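Local atomic coordinates of beta-galactosidase/beta-glucuronidase (Faecalibacterium prausnitzii L2-6, PDB entry 6MVF), a protein that binds flavin mononucleotide and, as a member of glycoside hydrolase family 2, probably cleaves beta-glucuronides in the human gut. Residues E408-D411 / T412-L416; L470-F473 / H474-P478; Y569-Q572 / A573-K577. All coordinates share one frame; numbering follows the deposited sequence.

Interaction 1. Residues E408-D411 / T412-L416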
loop_
_atom_site.group_PDB
_atom_site.type_symbol
_atom_site.label_atom_id
_atom_site.label_comp_id
_atom_site.label_asym_id
_atom_site.label_seq_id
_atom_site.Cartn_x
_atom_site.Cartn_y
_atom_site.Cartn_z
ATOM N N GLU A 408 1.272 33.946 46.015
ATOM C CA GLU A 408 2.261 33.357 45.114
ATOM C C GLU A 408 1.589 32.709 43.906
ATOM O O GLU A 408 2.054 32.868 42.769
ATOM C CB GLU A 408 3.108 32.333 45.872
ATOM C CG GLU A 408 4.612 32.419 45.642
ATOM C CD GLU A 408 5.378 31.289 46.351
ATOM O OE1 GLU A 408 6.043 30.480 45.662
ATOM O OE2 GLU A 408 5.305 31.200 47.600
ATOM N N LEU A 409 0.486 31.985 44.140
ATOM C CA LEU A 409 -0.258 31.328 43.066
ATOM C C LEU A 409 -0.822 32.342 42.080
ATOM O O LEU A 409 -0.852 32.090 40.870
ATOM C CB LEU A 409 -1.388 30.476 43.662
ATOM C CG LEU A 409 -2.525 29.853 42.829
ATOM C CD1 LEU A 409 -3.314 28.915 43.714
ATOM C CD2 LEU A 409 -3.504 30.854 42.188
ATOM N N VAL A 410 -1.345 33.461 42.585
ATOM C CA VAL A 410 -1.954 34.452 41.707
ATOM C C VAL A 410 -0.896 35.101 40.820
ATOM O O VAL A 410 -1.121 35.331 39.626
ATOM C CB VAL A 410 -2.728 35.496 42.541
ATOM C CG1 VAL A 410 -3.211 36.626 41.657
ATOM C CG2 VAL A 410 -3.900 34.852 43.274
ATOM N N ASP A 411 0.275 35.410 41.391
ATOM C CA ASP A 411 1.334 36.049 40.618
ATOM C C ASP A 411 1.802 35.147 39.498
ATOM O O ASP A 411 2.162 35.619 38.415
ATOM C CB ASP A 411 2.513 36.411 41.518
ATOM C CG ASP A 411 2.177 37.511 42.497
ATOM O OD1 ASP A 411 1.140 38.180 42.288
ATOM O OD2 ASP A 411 2.944 37.705 43.466
ATOM N N THR A 412 1.821 33.840 39.749
ATOM C CA THR A 412 2.218 32.904 38.712
ATOM C C THR A 412 1.231 32.944 37.550
ATOM O O THR A 412 1.629 32.852 36.384
ATOM C CB THR A 412 2.351 31.499 39.311
ATOM O OG1 THR A 412 3.365 31.517 40.322
ATOM C CG2 THR A 412 2.724 30.473 38.240
ATOM N N HIS A 413 -0.058 33.144 37.844
ATOM C CA HIS A 413 -1.028 33.232 36.757
ATOM C C HIS A 413 -0.850 34.512 35.950
ATOM O O HIS A 413 -1.070 34.506 34.740
ATOM C CB HIS A 413 -2.452 33.096 37.293
ATOM C CG HIS A 413 -2.844 31.680 37.606
ATOM N ND1 HIS A 413 -2.257 30.948 38.618
ATOM C CD2 HIS A 413 -3.751 30.856 37.029
ATOM C CE1 HIS A 413 -2.787 29.737 38.653
ATOM N NE2 HIS A 413 -3.700 29.655 37.701
ATOM N N HIS A 414 -0.414 35.604 36.574
ATOM C CA HIS A 414 -0.097 36.794 35.793
ATOM C C HIS A 414 1.185 36.598 34.990
ATOM O O HIS A 414 1.263 37.027 33.835
ATOM C CB HIS A 414 0.004 38.019 36.706
ATOM C CG HIS A 414 -1.301 38.420 37.330
ATOM N ND1 HIS A 414 -1.478 38.517 38.694
ATOM C CD2 HIS A 414 -2.490 38.753 36.773
ATOM C CE1 HIS A 414 -2.721 38.880 38.951
ATOM N NE2 HIS A 414 -3.357 39.029 37.804
ATOM N N ASP A 415 2.197 35.943 35.577
ATOM C CA ASP A 415 3.409 35.603 34.830
ATOM C C ASP A 415 3.079 34.772 33.595
ATOM O O ASP A 415 3.617 35.020 32.509
ATOM C CB ASP A 415 4.402 34.842 35.725
ATOM C CG ASP A 415 4.929 35.698 36.896
ATOM O OD1 ASP A 415 4.912 36.938 36.780
ATOM O OD2 ASP A 415 5.361 35.139 37.933
ATOM N N LEU A 416 2.185 33.790 33.745
ATOM C CA LEU A 416 1.800 32.929 32.633
ATOM C C LEU A 416 0.987 33.692 31.592
ATOM O O LEU A 416 1.177 33.495 30.386
ATOM C CB LEU A 416 1.010 31.721 33.153
ATOM C CG LEU A 416 1.824 30.572 33.745
ATOM C CD1 LEU A 416 0.962 29.641 34.606
ATOM C CD2 LEU A 416 2.524 29.813 32.613
#

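Interaction 2. Residues L470-F473 / H474-P478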
loop_
_atom_site.group_PDB
_atom_site.type_symbol
_atom_site.label_atom_id
_atom_site.label_comp_id
_atom_site.label_asym_id
_atom_site.label_seq_id
_atom_site.Cartn_x
_atom_site.Cartn_y
_atom_site.Cartn_z
ATOM N N LEU A 470 -25.426 28.879 35.052
ATOM C CA LEU A 470 -24.880 29.605 33.913
ATOM C C LEU A 470 -25.547 30.969 33.769
ATOM O O LEU A 470 -24.870 32.006 33.716
ATOM C CB LEU A 470 -25.052 28.785 32.632
ATOM C CG LEU A 470 -24.531 27.342 32.594
ATOM C CD1 LEU A 470 -25.053 26.653 31.348
ATOM C CD2 LEU A 470 -23.006 27.289 32.648
ATOM N N ASP A 471 -26.882 30.987 33.711
ATOM C CA ASP A 471 -27.599 32.246 33.549
ATOM C C ASP A 471 -27.210 33.264 34.625
ATOM O O ASP A 471 -27.057 34.456 34.339
ATOM C CB ASP A 471 -29.106 31.998 33.578
ATOM C CG ASP A 471 -29.601 31.214 32.374
ATOM O OD1 ASP A 471 -28.920 31.219 31.325
ATOM O OD2 ASP A 471 -30.685 30.596 32.479
ATOM N N LYS A 472 -27.017 32.808 35.860
ATOM C CA LYS A 472 -26.752 33.740 36.953
ATOM C C LYS A 472 -25.363 34.350 36.832
ATOM O O LYS A 472 -25.200 35.572 36.918
ATOM C CB LYS A 472 -26.921 33.031 38.301
ATOM C CG LYS A 472 -26.809 33.950 39.509
ATOM C CD LYS A 472 -26.763 33.148 40.803
ATOM C CE LYS A 472 -26.695 34.052 42.006
ATOM N NZ LYS A 472 -28.015 34.706 42.198
ATOM N N PHE A 473 -24.345 33.512 36.634
ATOM C CA PHE A 473 -22.990 34.031 36.474
ATOM C C PHE A 473 -22.893 34.957 35.269
ATOM O O PHE A 473 -22.206 35.986 35.316
ATOM C CB PHE A 473 -22.009 32.863 36.357
ATOM C CG PHE A 473 -20.591 33.282 36.203
ATOM C CD1 PHE A 473 -20.090 33.664 34.953
ATOM C CD2 PHE A 473 -19.740 33.277 37.299
ATOM C CE1 PHE A 473 -18.777 34.052 34.806
ATOM C CE2 PHE A 473 -18.414 33.660 37.164
ATOM C CZ PHE A 473 -17.929 34.050 35.908
ATOM N N HIS A 474 -23.572 34.605 34.176
ATOM C CA HIS A 474 -23.561 35.452 32.989
ATOM C C HIS A 474 -24.176 36.814 33.290
ATOM O O HIS A 474 -23.679 37.844 32.825
ATOM C CB HIS A 474 -24.304 34.746 31.843
ATOM C CG HIS A 474 -24.295 35.502 30.540
ATOM N ND1 HIS A 474 -23.145 36.020 29.976
ATOM C CD2 HIS A 474 -25.302 35.810 29.682
ATOM C CE1 HIS A 474 -23.444 36.616 28.835
ATOM N NE2 HIS A 474 -24.745 36.508 28.634
ATOM N N ALA A 475 -25.252 36.835 34.083
ATOM C CA ALA A 475 -25.924 38.097 34.384
ATOM C C ALA A 475 -25.088 38.954 35.317
ATOM O O ALA A 475 -25.028 40.176 35.148
ATOM C CB ALA A 475 -27.308 37.839 34.980
ATOM N N GLU A 476 -24.401 38.331 36.275
ATOM C CA GLU A 476 -23.549 39.057 37.211
ATOM C C GLU A 476 -22.187 39.428 36.642
ATOM O O GLU A 476 -21.486 40.249 37.247
ATOM C CB GLU A 476 -23.317 38.236 38.474
ATOM C CG GLU A 476 -24.523 38.162 39.387
ATOM C CD GLU A 476 -24.306 37.189 40.527
ATOM O OE1 GLU A 476 -25.289 36.893 41.250
ATOM O OE2 GLU A 476 -23.151 36.716 40.690
ATOM N N ASN A 477 -21.772 38.821 35.528
ATOM C CA ASN A 477 -20.467 39.107 34.927
ATOM C C ASN A 477 -20.610 39.253 33.418
ATOM O O ASN A 477 -19.987 38.518 32.651
ATOM C CB ASN A 477 -19.457 38.012 35.262
ATOM C CG ASN A 477 -19.344 37.751 36.737
ATOM O OD1 ASN A 477 -18.609 38.443 37.440
ATOM N ND2 ASN A 477 -20.040 36.718 37.216
ATOM N N PRO A 478 -21.399 40.227 32.953
ATOM C CA PRO A 478 -21.622 40.363 31.503
ATOM C C PRO A 478 -20.377 40.749 30.707
ATOM O O PRO A 478 -20.481 40.929 29.486
ATOM C CB PRO A 478 -22.680 41.469 31.426
ATOM C CG PRO A 478 -22.372 42.323 32.612
ATOM C CD PRO A 478 -21.977 41.357 33.702
#

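Interaction 3. Residues Y569-Q572 / A573-K577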
loop_
_atom_site.group_PDB
_atom_site.type_symbol
_atom_site.label_atom_id
_atom_site.label_comp_id
_atom_site.label_asym_id
_atom_site.label_seq_id
_atom_site.Cartn_x
_atom_site.Cartn_y
_atom_site.Cartn_z
ATOM N N TYR A 569 -24.699 9.035 21.622
ATOM C CA TYR A 569 -25.709 9.265 20.594
ATOM C C TYR A 569 -26.620 10.439 20.911
ATOM O O TYR A 569 -27.225 10.996 19.990
ATOM C CB TYR A 569 -26.535 7.989 20.377
ATOM C CG TYR A 569 -25.705 6.853 19.810
ATOM C CD1 TYR A 569 -25.457 6.759 18.436
ATOM C CD2 TYR A 569 -25.138 5.896 20.645
ATOM C CE1 TYR A 569 -24.683 5.725 17.910
ATOM C CE2 TYR A 569 -24.349 4.856 20.130
ATOM C CZ TYR A 569 -24.130 4.783 18.768
ATOM O OH TYR A 569 -23.357 3.776 18.265
ATOM N N VAL A 570 -26.738 10.830 22.185
ATOM C CA VAL A 570 -27.339 12.121 22.504
ATOM C C VAL A 570 -26.609 13.236 21.756
ATOM O O VAL A 570 -27.212 14.015 21.010
ATOM C CB VAL A 570 -27.315 12.376 24.022
ATOM C CG1 VAL A 570 -27.674 13.852 24.318
ATOM C CG2 VAL A 570 -28.239 11.400 24.767
ATOM N N TYR A 571 -25.292 13.326 21.952
ATOM C CA TYR A 571 -24.525 14.382 21.308
ATOM C C TYR A 571 -24.514 14.225 19.800
ATOM O O TYR A 571 -24.593 15.222 19.075
ATOM C CB TYR A 571 -23.109 14.417 21.869
ATOM C CG TYR A 571 -23.171 15.015 23.227
ATOM C CD1 TYR A 571 -23.623 16.307 23.396
ATOM C CD2 TYR A 571 -22.886 14.271 24.345
ATOM C CE1 TYR A 571 -23.732 16.859 24.631
ATOM C CE2 TYR A 571 -22.983 14.819 25.599
ATOM C CZ TYR A 571 -23.401 16.115 25.738
ATOM O OH TYR A 571 -23.501 16.671 26.990
ATOM N N GLN A 572 -24.446 12.988 19.306
ATOM C CA GLN A 572 -24.462 12.789 17.866
ATOM C C GLN A 572 -25.739 13.345 17.259
ATOM O O GLN A 572 -25.695 14.060 16.252
ATOM C CB GLN A 572 -24.303 11.317 17.509
ATOM C CG GLN A 572 -23.929 11.153 16.054
ATOM C CD GLN A 572 -23.644 9.719 15.668
ATOM O OE1 GLN A 572 -24.449 8.817 15.929
ATOM N NE2 GLN A 572 -22.483 9.497 15.030
ATOM N N ALA A 573 -26.887 13.051 17.874
ATOM C CA ALA A 573 -28.139 13.637 17.393
ATOM C C ALA A 573 -28.152 15.169 17.525
ATOM O O ALA A 573 -28.734 15.859 16.681
ATOM C CB ALA A 573 -29.338 13.009 18.127
ATOM N N TYR A 574 -27.502 15.731 18.551
ATOM C CA TYR A 574 -27.543 17.179 18.729
ATOM C C TYR A 574 -26.531 17.914 17.860
ATOM O O TYR A 574 -26.730 19.098 17.583
ATOM C CB TYR A 574 -27.304 17.549 20.192
ATOM C CG TYR A 574 -28.568 17.715 21.022
ATOM C CD1 TYR A 574 -29.172 16.620 21.660
ATOM C CD2 TYR A 574 -29.150 18.969 21.182
ATOM C CE1 TYR A 574 -30.328 16.778 22.423
ATOM C CE2 TYR A 574 -30.301 19.133 21.928
ATOM C CZ TYR A 574 -30.881 18.040 22.549
ATOM O OH TYR A 574 -32.027 18.232 23.286
ATOM N N TRP A 575 -25.468 17.241 17.415
ATOM C CA TRP A 575 -24.343 17.872 16.734
ATOM C C TRP A 575 -24.147 17.410 15.297
ATOM O O TRP A 575 -23.850 18.242 14.435
ATOM C CB TRP A 575 -23.042 17.598 17.498
ATOM C CG TRP A 575 -22.971 18.176 18.872
ATOM C CD1 TRP A 575 -23.811 19.107 19.437
ATOM C CD2 TRP A 575 -22.004 17.846 19.878
ATOM N NE1 TRP A 575 -23.411 19.379 20.727
ATOM C CE2 TRP A 575 -22.306 18.618 21.019
ATOM C CE3 TRP A 575 -20.922 16.965 19.924
ATOM C CZ2 TRP A 575 -21.558 18.546 22.175
ATOM C CZ3 TRP A 575 -20.190 16.891 21.071
ATOM C CH2 TRP A 575 -20.515 17.676 22.189
ATOM N N ALA A 576 -24.260 16.108 15.023
ATOM C CA ALA A 576 -23.875 15.575 13.723
ATOM C C ALA A 576 -24.902 15.946 12.668
ATOM O O ALA A 576 -26.092 16.136 12.958
ATOM C CB ALA A 576 -23.710 14.049 13.759
ATOM N N LYS A 577 -24.429 16.053 11.428
ATOM C CA LYS A 577 -25.321 16.358 10.323
ATOM C C LYS A 577 -25.737 15.129 9.527
ATOM O O LYS A 577 -26.848 15.117 8.982
ATOM C CB LYS A 577 -24.677 17.396 9.394
ATOM C CG LYS A 577 -24.511 18.781 10.049
ATOM C CD LYS A 577 -25.745 19.178 10.871
ATOM C CE LYS A 577 -25.476 20.379 11.781
ATOM N NZ LYS A 577 -25.535 21.700 11.072
#

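Interaction 1. Residues E408-D411 / T412-L416
Thr412 returns its hydroxyl to Glu408 O and His413 its ring ND1 to Leu409 O, one turn back on helix 407-423, which links strands 391-398 and 428-433 of the TIM barrel. Among the backbone bonds, Asp415 N donates to Asp411 O at 2.9 Å and His414 N to Val410 O at 3.1 Å. Side-chain bonds supplement this ladder. With its hydroxyl beside the backbone N (chi1 -61°), Thr412 brings OG1 to 3.1 Å from Glu408 O; Thr412 N binds the same oxygen at 3.2 Å from the opposite face of the carbonyl plane. His413 ND1 donates to Leu409 O over 2.9 Å, at the edge of its ring and 17° out of the ring plane. His413 N reaches that oxygen only weakly, at 3.3 Å, so the imidazole supplies the shorter bond. The second ring nitrogen, NE2, is hydrogen-bonded to Ser397 OG, and Asp415 OD2 to His371 NE2 of helix 368-385. Van der Waals contact accompanies the polar bonds: Leu409 CD2 lies 3.8 Å from His413 CE1, and Val410 CG1 runs alongside His414, 3.6 Å from His414 CE1. Bonded through both nitrogens, the His413 ring has its rotation fixed, tying this turn to the end of barrel strand 391-398.

Interaction 2. Residues L470-F473 / H474-P478
Between Leu470-Phe473 and His474-Pro478 the backbone completes the last turn of helix 466-476, part of a beta-alpha-beta unit of the TIM barrel. His474 N donates to Leu470 O at 2.9 Å, and Glu476 N to Lys472 O at 2.9 Å. The ladder ends at Asn477, where the backbone leaves helical angles and the bond from Asn477 N to Phe473 O is weak. Among the side chains, Lys472 and Glu476 are exposed: Lys472 runs extended as far as its final bend, and its aliphatic CE passes 3.3 Å from Glu476 OE1; the salt bridge from NZ to that oxygen is long, at 3.6 Å. Elsewhere round the helix His474 stacks on Trp526 and Asp471 forms a salt bridge with Arg524. Phe473 is buried against Leu482 of the following barrel strand and meets Tyr452 of the preceding one edge-to-face. Asn477 CG lies beside the backbone N (chi1 -54°), folding the amide back over the turn: ND2 donates to Phe473 O at 3.0 Å, in the carbonyl plane and on a lone pair, and Arg445 NH2 binds OD1. The ring and amide planes are 36° apart, and Asn477 ND2 sits over the centre of the Phe473 ring, 3.3 Å above its plane.

Interaction 3. Residues Y569-Q572 / A573-K577
Tyr571 and Trp575, one turn apart on helix 566-575, lie side by side and point the same way, so the last turn of this helix carries an aromatic pair as well as its backbone ladder. The helix belongs to the TIM-barrel domain, and here it packs against helices 507-522 and 314-327. Most of the backbone acceptors are served by the amide four residues on. Ala573 N donates to Tyr569 O at 3.0 Å, and Tyr574 N serves Val570 O at the same distance. At the C-terminal end of the helix the bonds become less regular: the one from Trp575 N to Tyr571 O is weak, as is a second from Trp575 N to Gln572 O. Ala576 N, already on the first residue to leave helical angles, donates to Gln572 O at 2.8 Å and closes the ladder, while Ala576 O is taken by Asn603 ND2.

Three polar side-chain ends, those of Tyr571, Gln572 and Tyr574, find partners outside this turn. Tyr571 OH is bonded to both His514 ND1 and Tyr487 OH, Tyr574 OH to Gln519 OE1, and Gln572 NE2 to Glu326 O. Gln572 extends from a CG anti to the backbone N (chi1 -164°), which sets that carbon 3.7 Å from Ala576 CB on its way out.

The aromatic pair is oblique, with planes 35° apart. Tyr571 CD1 stands 3.3 Å above the plane of the Trp575 ring, toward its rim, whereas Tyr571 CB makes a CH-pi contact over the six-membered ring. Tyr571 therefore works in two ways: its carbon skeleton packs on the indole within the helix, and its hydroxyl, with two hydrogen bonds, joins the Tyr574 and Gln572 ends in tying the helix to helix 507-522 (His514, Gln519), strand 482-487 (Tyr487) and helix 314-327 (Glu326).

How the interactions relate
All three contacts belong to the TIM-barrel part of the chain and follow each other in sequence, each being a turn of a different helix. None touches another: the nearest atoms of interactions 2 and 3 are about 11 Å apart and those of interactions 1 and 2 about 15 Å, while interactions 1 and 3 lie 39 Å apart between centres. Interaction 1 is nearest the flavin; the side chain of Asp415 is about 14 Å from the bound FMN and about 11 Å from that of Lys379, an FMN-binding residue on the neighbouring helix 368-385. Interactions 2 and 3 lie away from the FMN pocket; unlike interaction 1, both occur at helix C-termini.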